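Local coordinates for protein dehydroascorbate reductase (PDB 5XFT) that probably catalyses the reduction of dehydroascorbate to ascorbate with two molecules of glutathione, as a member of the DHAR family of the glutathione S-transferase superfamily, at residues T6-G11 and P49-E54; P70-S75 and V79-K84. All blocks are in the same frame, centred on the assembly; numbering follows the deposited sequence.

Interaction 1: residues T6-G11 and P49-E54; sequences TIYVKG and PAWLLE
Y8 and W51 meet as a T-shaped aromatic pair: the six-membered ring of the indole directs its edge at the face of the phenol. The centroids lie 5.1 Å apart and the planes stand at 73°, close to perpendicular. W51 CH2 sits over the middle of the Y8 ring, 3.8 Å above its plane, while W51 CZ2 comes within 3.8 Å of Y8 CE1. The edge that enters is therefore the carbon rim of the indole, and the pyrrole nitrogen NE1 takes no part. The first torsion sets the direction: with chi1 at 64°, W51 CG lies between the backbone N and the carbonyl carbon of its residue, and from there the indole reaches across to the strand.

Apolar packing frames both rings. On the face of Y8 turned from W51 lies T6 CG2, 3.5 Å above the plane but offset toward the rim, so the phenol is held between the methyl of its own strand and the indole of the helix. One face of W51 is packed by P49 CG, 3.3 Å above its plane, and more distantly by L52 CB, both toward the rim. Y71 also stacks with W51.

No hydrogen bond joins the two segments, and the backbones stay well separated, with the CA atoms of Y8 and L52 9.6 Å apart. Were Y8 an alanine, the W51 edge would be likely to lose the aromatic face it meets, with a gap opening toward T6 CG2.

With 94 Å² buried in all, this is a small surface contact in the thioredoxin-like N-terminal domain, joining strand 5-12 to helix 50-56. Its chemistry is that of weakly positive aromatic C-H groups set against a pi cloud, with dispersion adding to the attraction.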
loop_
_atom_site.group_PDB
_atom_site.type_symbol
_atom_site.label_atom_id
_atom_site.label_comp_id
_atom_site.label_asym_id
_atom_site.label_seq_id
_atom_site.Cartn_x
_atom_site.Cartn_y
_atom_site.Cartn_z
ATOM N N THR A 6 -15.717 -8.202 -5.476
ATOM C CA THR A 6 -15.804 -7.541 -4.180
ATOM C C THR A 6 -14.435 -7.532 -3.506
ATOM O O THR A 6 -13.758 -8.562 -3.444
ATOM C CB THR A 6 -16.813 -8.243 -3.271
ATOM O OG1 THR A 6 -18.039 -8.428 -3.977
ATOM C CG2 THR A 6 -17.073 -7.407 -2.015
ATOM N N ILE A 7 -14.046 -6.382 -2.983
ATOM C CA ILE A 7 -12.789 -6.233 -2.267
ATOM C C ILE A 7 -13.137 -5.793 -0.851
ATOM O O ILE A 7 -13.531 -4.645 -0.621
ATOM C CB ILE A 7 -11.842 -5.244 -2.952
ATOM C CG1 ILE A 7 -11.699 -5.602 -4.429
ATOM C CG2 ILE A 7 -10.466 -5.295 -2.304
ATOM C CD1 ILE A 7 -10.734 -4.686 -5.177
ATOM N N TYR A 8 -13.023 -6.717 0.098
ATOM C CA TYR A 8 -13.196 -6.422 1.513
ATOM C C TYR A 8 -11.915 -5.793 2.036
ATOM O O TYR A 8 -10.842 -6.421 1.998
ATOM C CB TYR A 8 -13.535 -7.684 2.292
ATOM C CG TYR A 8 -14.751 -8.396 1.763
ATOM C CD1 TYR A 8 -16.001 -8.182 2.321
ATOM C CD2 TYR A 8 -14.648 -9.285 0.706
ATOM C CE1 TYR A 8 -17.113 -8.833 1.835
ATOM C CE2 TYR A 8 -15.751 -9.933 0.210
ATOM C CZ TYR A 8 -16.983 -9.705 0.774
ATOM O OH TYR A 8 -18.091 -10.366 0.283
ATOM N N VAL A 9 -12.041 -4.549 2.507
ATOM C CA VAL A 9 -10.927 -3.736 2.969
ATOM C C VAL A 9 -11.279 -3.165 4.335
ATOM O O VAL A 9 -12.408 -3.281 4.808
ATOM C CB VAL A 9 -10.590 -2.597 1.986
ATOM C CG1 VAL A 9 -10.139 -3.154 0.648
ATOM C CG2 VAL A 9 -11.794 -1.685 1.809
ATOM N N LYS A 10 -10.287 -2.539 4.970
ATOM C CA LYS A 10 -10.520 -1.894 6.252
ATOM C C LYS A 10 -11.250 -0.573 6.026
ATOM O O LYS A 10 -10.795 0.273 5.248
ATOM C CB LYS A 10 -9.203 -1.670 6.985
ATOM C CG LYS A 10 -9.335 -0.754 8.196
ATOM C CD LYS A 10 -7.993 -0.200 8.652
ATOM C CE LYS A 10 -8.139 0.596 9.940
ATOM N NZ LYS A 10 -7.438 -0.012 11.104
ATOM N N GLY A 11 -12.386 -0.395 6.689
ATOM C CA GLY A 11 -13.156 0.803 6.461
ATOM C C GLY A 11 -14.127 1.089 7.582
ATOM O O GLY A 11 -14.083 0.473 8.646
ATOM N N PRO A 49 -16.912 -9.739 10.755
ATOM C CA PRO A 49 -17.849 -10.859 10.640
ATOM C C PRO A 49 -17.151 -12.178 10.910
ATOM O O PRO A 49 -15.972 -12.361 10.598
ATOM C CB PRO A 49 -18.333 -10.769 9.189
ATOM C CG PRO A 49 -17.193 -10.146 8.474
ATOM C CD PRO A 49 -16.572 -9.174 9.440
ATOM N N ALA A 50 -17.907 -13.109 11.491
ATOM C CA ALA A 50 -17.329 -14.387 11.896
ATOM C C ALA A 50 -16.743 -15.153 10.719
ATOM O O ALA A 50 -15.754 -15.874 10.885
ATOM C CB ALA A 50 -18.378 -15.237 12.608
ATOM N N TRP A 51 -17.320 -15.010 9.521
ATOM C CA TRP A 51 -16.812 -15.770 8.383
ATOM C C TRP A 51 -15.419 -15.312 7.980
ATOM O O TRP A 51 -14.666 -16.080 7.367
ATOM C CB TRP A 51 -17.772 -15.671 7.190
ATOM C CG TRP A 51 -17.937 -14.290 6.633
ATOM C CD1 TRP A 51 -18.952 -13.410 6.906
ATOM C CD2 TRP A 51 -17.066 -13.622 5.708
ATOM N NE1 TRP A 51 -18.759 -12.242 6.214
ATOM C CE2 TRP A 51 -17.613 -12.343 5.470
ATOM C CE3 TRP A 51 -15.876 -13.978 5.065
ATOM C CZ2 TRP A 51 -17.010 -11.417 4.615
ATOM C CZ3 TRP A 51 -15.275 -13.054 4.209
ATOM C CH2 TRP A 51 -15.842 -11.790 3.996
ATOM N N LEU A 52 -15.052 -14.075 8.314
ATOM C CA LEU A 52 -13.747 -13.566 7.914
ATOM C C LEU A 52 -12.619 -14.227 8.702
ATOM O O LEU A 52 -11.483 -14.308 8.212
ATOM C CB LEU A 52 -13.726 -12.050 8.079
ATOM C CG LEU A 52 -12.486 -11.326 7.578
ATOM C CD1 LEU A 52 -12.495 -11.278 6.065
ATOM C CD2 LEU A 52 -12.455 -9.937 8.161
ATOM N N LEU A 53 -12.923 -14.715 9.908
ATOM C CA LEU A 53 -11.969 -15.526 10.658
ATOM C C LEU A 53 -11.602 -16.796 9.891
ATOM O O LEU A 53 -10.417 -17.142 9.778
ATOM C CB LEU A 53 -12.546 -15.871 12.031
ATOM C CG LEU A 53 -11.657 -16.710 12.950
ATOM C CD1 LEU A 53 -10.498 -15.868 13.489
ATOM C CD2 LEU A 53 -12.469 -17.331 14.083
ATOM N N GLU A 54 -12.601 -17.483 9.325
ATOM C CA GLU A 54 -12.319 -18.675 8.529
ATOM C C GLU A 54 -11.669 -18.324 7.193
ATOM O O GLU A 54 -10.765 -19.027 6.732
ATOM C CB GLU A 54 -13.597 -19.481 8.296
ATOM C CG GLU A 54 -13.443 -20.594 7.255
ATOM C CD GLU A 54 -12.322 -21.585 7.591
ATOM O OE1 GLU A 54 -12.279 -22.067 8.742
ATOM O OE2 GLU A 54 -11.479 -21.877 6.711
#

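Interaction 2: residues P70-S75 and V79-K84; sequences PYMPDS and VVHLEK
The imidazole of H81 has the end of M72 lying over one face, and its NE2 makes a weak hydrogen bond to OE2 of E65. M72 CE is 3.9 Å from the centroid of the H81 ring and 30° off the normal, which fits a CH-pi contact. M72 SD follows over the same face, 4.2 Å from the centroid of the H81 ring, adding a Met-aromatic component. M72 CE also touches H81 CD2 at 3.6 Å. The thioether reaches the ring because M72 leaves the backbone extended, CG anti to N, and bends only at its last torsion, chi3 82°, which folds the methyl over the imidazole.

The polar link is a helical i to i+4 bond, from V79 N to S75 O at 2.9 Å, with an N-H...O angle of 158°. V79 CG1 and CG2 crowd the same carbonyl oxygen. Just before the helix, D74 serves as N-cap, its OD2 accepting from the backbone N of D76.

The contact thus joins strand 72-73, paired with strand 62-64 through M72 and I63, to helix 75-85. On the helix 22-33 side, S75 OG is hydrogen-bonded to R26, and V79 packs on R26 as well.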
loop_
_atom_site.group_PDB
_atom_site.type_symbol
_atom_site.label_atom_id
_atom_site.label_comp_id
_atom_site.label_asym_id
_atom_site.label_seq_id
_atom_site.Cartn_x
_atom_site.Cartn_y
_atom_site.Cartn_z
ATOM N N PRO A 70 -14.377 -18.670 -4.519
ATOM C CA PRO A 70 -14.087 -18.666 -3.088
ATOM C C PRO A 70 -13.543 -17.311 -2.661
ATOM O O PRO A 70 -13.118 -16.495 -3.481
ATOM C CB PRO A 70 -13.010 -19.751 -2.955
ATOM C CG PRO A 70 -12.232 -19.610 -4.226
ATOM C CD PRO A 70 -13.248 -19.221 -5.298
ATOM N N TYR A 71 -13.556 -17.089 -1.353
ATOM C CA TYR A 71 -12.834 -15.953 -0.797
ATOM C C TYR A 71 -11.333 -16.181 -0.950
ATOM O O TYR A 71 -10.835 -17.286 -0.714
ATOM C CB TYR A 71 -13.190 -15.758 0.674
ATOM C CG TYR A 71 -14.610 -15.321 0.928
ATOM C CD1 TYR A 71 -15.026 -14.027 0.630
ATOM C CD2 TYR A 71 -15.535 -16.192 1.494
ATOM C CE1 TYR A 71 -16.332 -13.614 0.877
ATOM C CE2 TYR A 71 -16.841 -15.788 1.746
ATOM C CZ TYR A 71 -17.234 -14.498 1.434
ATOM O OH TYR A 71 -18.532 -14.100 1.678
ATOM N N MET A 72 -10.613 -15.137 -1.338
ATOM C CA MET A 72 -9.169 -15.225 -1.556
ATOM C C MET A 72 -8.436 -14.145 -0.776
ATOM O O MET A 72 -8.511 -12.960 -1.148
ATOM C CB MET A 72 -8.844 -15.098 -3.040
ATOM C CG MET A 72 -7.362 -15.111 -3.334
ATOM S SD MET A 72 -7.066 -15.277 -5.091
ATOM C CE MET A 72 -7.276 -13.605 -5.644
ATOM N N PRO A 73 -7.720 -14.493 0.299
ATOM C CA PRO A 73 -7.006 -13.473 1.076
ATOM C C PRO A 73 -5.567 -13.304 0.626
ATOM O O PRO A 73 -5.159 -13.912 -0.369
ATOM C CB PRO A 73 -7.083 -14.018 2.506
ATOM C CG PRO A 73 -7.128 -15.498 2.334
ATOM C CD PRO A 73 -7.752 -15.794 0.988
ATOM N N ASP A 74 -4.803 -12.486 1.362
ATOM C CA ASP A 74 -3.386 -12.210 1.118
ATOM C C ASP A 74 -3.203 -11.333 -0.117
ATOM O O ASP A 74 -3.449 -11.776 -1.245
ATOM C CB ASP A 74 -2.588 -13.517 0.982
ATOM C CG ASP A 74 -1.085 -13.307 1.091
ATOM O OD1 ASP A 74 -0.379 -14.295 1.390
ATOM O OD2 ASP A 74 -0.608 -12.170 0.890
ATOM N N SER A 75 -2.743 -10.094 0.083
ATOM C CA SER A 75 -2.567 -9.182 -1.047
ATOM C C SER A 75 -1.580 -9.726 -2.073
ATOM O O SER A 75 -1.688 -9.404 -3.262
ATOM C CB SER A 75 -2.115 -7.802 -0.559
ATOM O OG SER A 75 -0.772 -7.811 -0.110
ATOM N N VAL A 79 -2.605 -10.173 -5.930
ATOM C CA VAL A 79 -2.059 -9.432 -7.068
ATOM C C VAL A 79 -1.438 -10.376 -8.089
ATOM O O VAL A 79 -1.433 -10.077 -9.292
ATOM C CB VAL A 79 -1.051 -8.355 -6.621
ATOM C CG1 VAL A 79 -1.739 -7.310 -5.742
ATOM C CG2 VAL A 79 0.153 -8.986 -5.927
ATOM N N VAL A 80 -0.919 -11.528 -7.650
ATOM C CA VAL A 80 -0.353 -12.469 -8.616
ATOM C C VAL A 80 -1.459 -13.170 -9.399
ATOM O O VAL A 80 -1.374 -13.318 -10.625
ATOM C CB VAL A 80 0.571 -13.472 -7.904
ATOM C CG1 VAL A 80 1.030 -14.548 -8.871
ATOM C CG2 VAL A 80 1.764 -12.742 -7.320
ATOM N N HIS A 81 -2.510 -13.614 -8.706
ATOM C CA HIS A 81 -3.702 -14.118 -9.385
ATOM C C HIS A 81 -4.249 -13.081 -10.358
ATOM O O HIS A 81 -4.671 -13.408 -11.475
ATOM C CB HIS A 81 -4.756 -14.492 -8.338
ATOM C CG HIS A 81 -6.129 -14.688 -8.897
ATOM N ND1 HIS A 81 -6.655 -15.934 -9.159
ATOM C CD2 HIS A 81 -7.091 -13.795 -9.234
ATOM C CE1 HIS A 81 -7.878 -15.802 -9.639
ATOM N NE2 HIS A 81 -8.166 -14.514 -9.698
ATOM N N LEU A 82 -4.245 -11.819 -9.942
ATOM C CA LEU A 82 -4.690 -10.735 -10.801
ATOM C C LEU A 82 -3.861 -10.683 -12.075
ATOM O O LEU A 82 -4.407 -10.615 -13.180
ATOM C CB LEU A 82 -4.604 -9.417 -10.033
ATOM C CG LEU A 82 -5.105 -8.160 -10.736
ATOM C CD1 LEU A 82 -6.584 -8.292 -11.034
ATOM C CD2 LEU A 82 -4.839 -6.936 -9.884
ATOM N N GLU A 83 -2.531 -10.739 -11.941
ATOM C CA GLU A 83 -1.674 -10.655 -13.119
ATOM C C GLU A 83 -1.817 -11.877 -14.020
ATOM O O GLU A 83 -1.653 -11.769 -15.241
ATOM C CB GLU A 83 -0.222 -10.474 -12.688
ATOM C CG GLU A 83 0.671 -9.861 -13.765
ATOM C CD GLU A 83 0.471 -8.374 -13.918
ATOM O OE1 GLU A 83 0.083 -7.738 -12.924
ATOM O OE2 GLU A 83 0.717 -7.851 -15.025
ATOM N N LYS A 84 -2.117 -13.042 -13.448
ATOM C CA LYS A 84 -2.307 -14.230 -14.273
ATOM C C LYS A 84 -3.616 -14.158 -15.046
ATOM O O LYS A 84 -3.664 -14.497 -16.233
ATOM C CB LYS A 84 -2.269 -15.484 -13.405
ATOM C CG LYS A 84 -2.280 -16.779 -14.197
ATOM C CD LYS A 84 -2.350 -17.984 -13.272
ATOM C CE LYS A 84 -2.471 -19.273 -14.063
ATOM N NZ LYS A 84 -2.822 -20.441 -13.203
#

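Interaction 1 closes along the chain before interaction 2 opens, and their centres lie about 15 Å apart. Both belong to the mixed sheet of the N-terminal, thioredoxin-like domain: interaction 1 through strand 5-12, interaction 2 through strand 72-73, with strand 62-64 pairing antiparallel to each. They also touch directly at Y71, whose CE1 lies 3.5 Å from W51 CZ3 and 3.7 Å from Y8 OH, so the aromatic pair of interaction 1 continues into segment 70-75. Helix 50-56 and helix 75-85 are thereby tied to one sheet by separate side-chain contacts. For the protein, this means that interaction 1 joins elements far apart in sequence and interaction 2 joins neighbours, both within one domain.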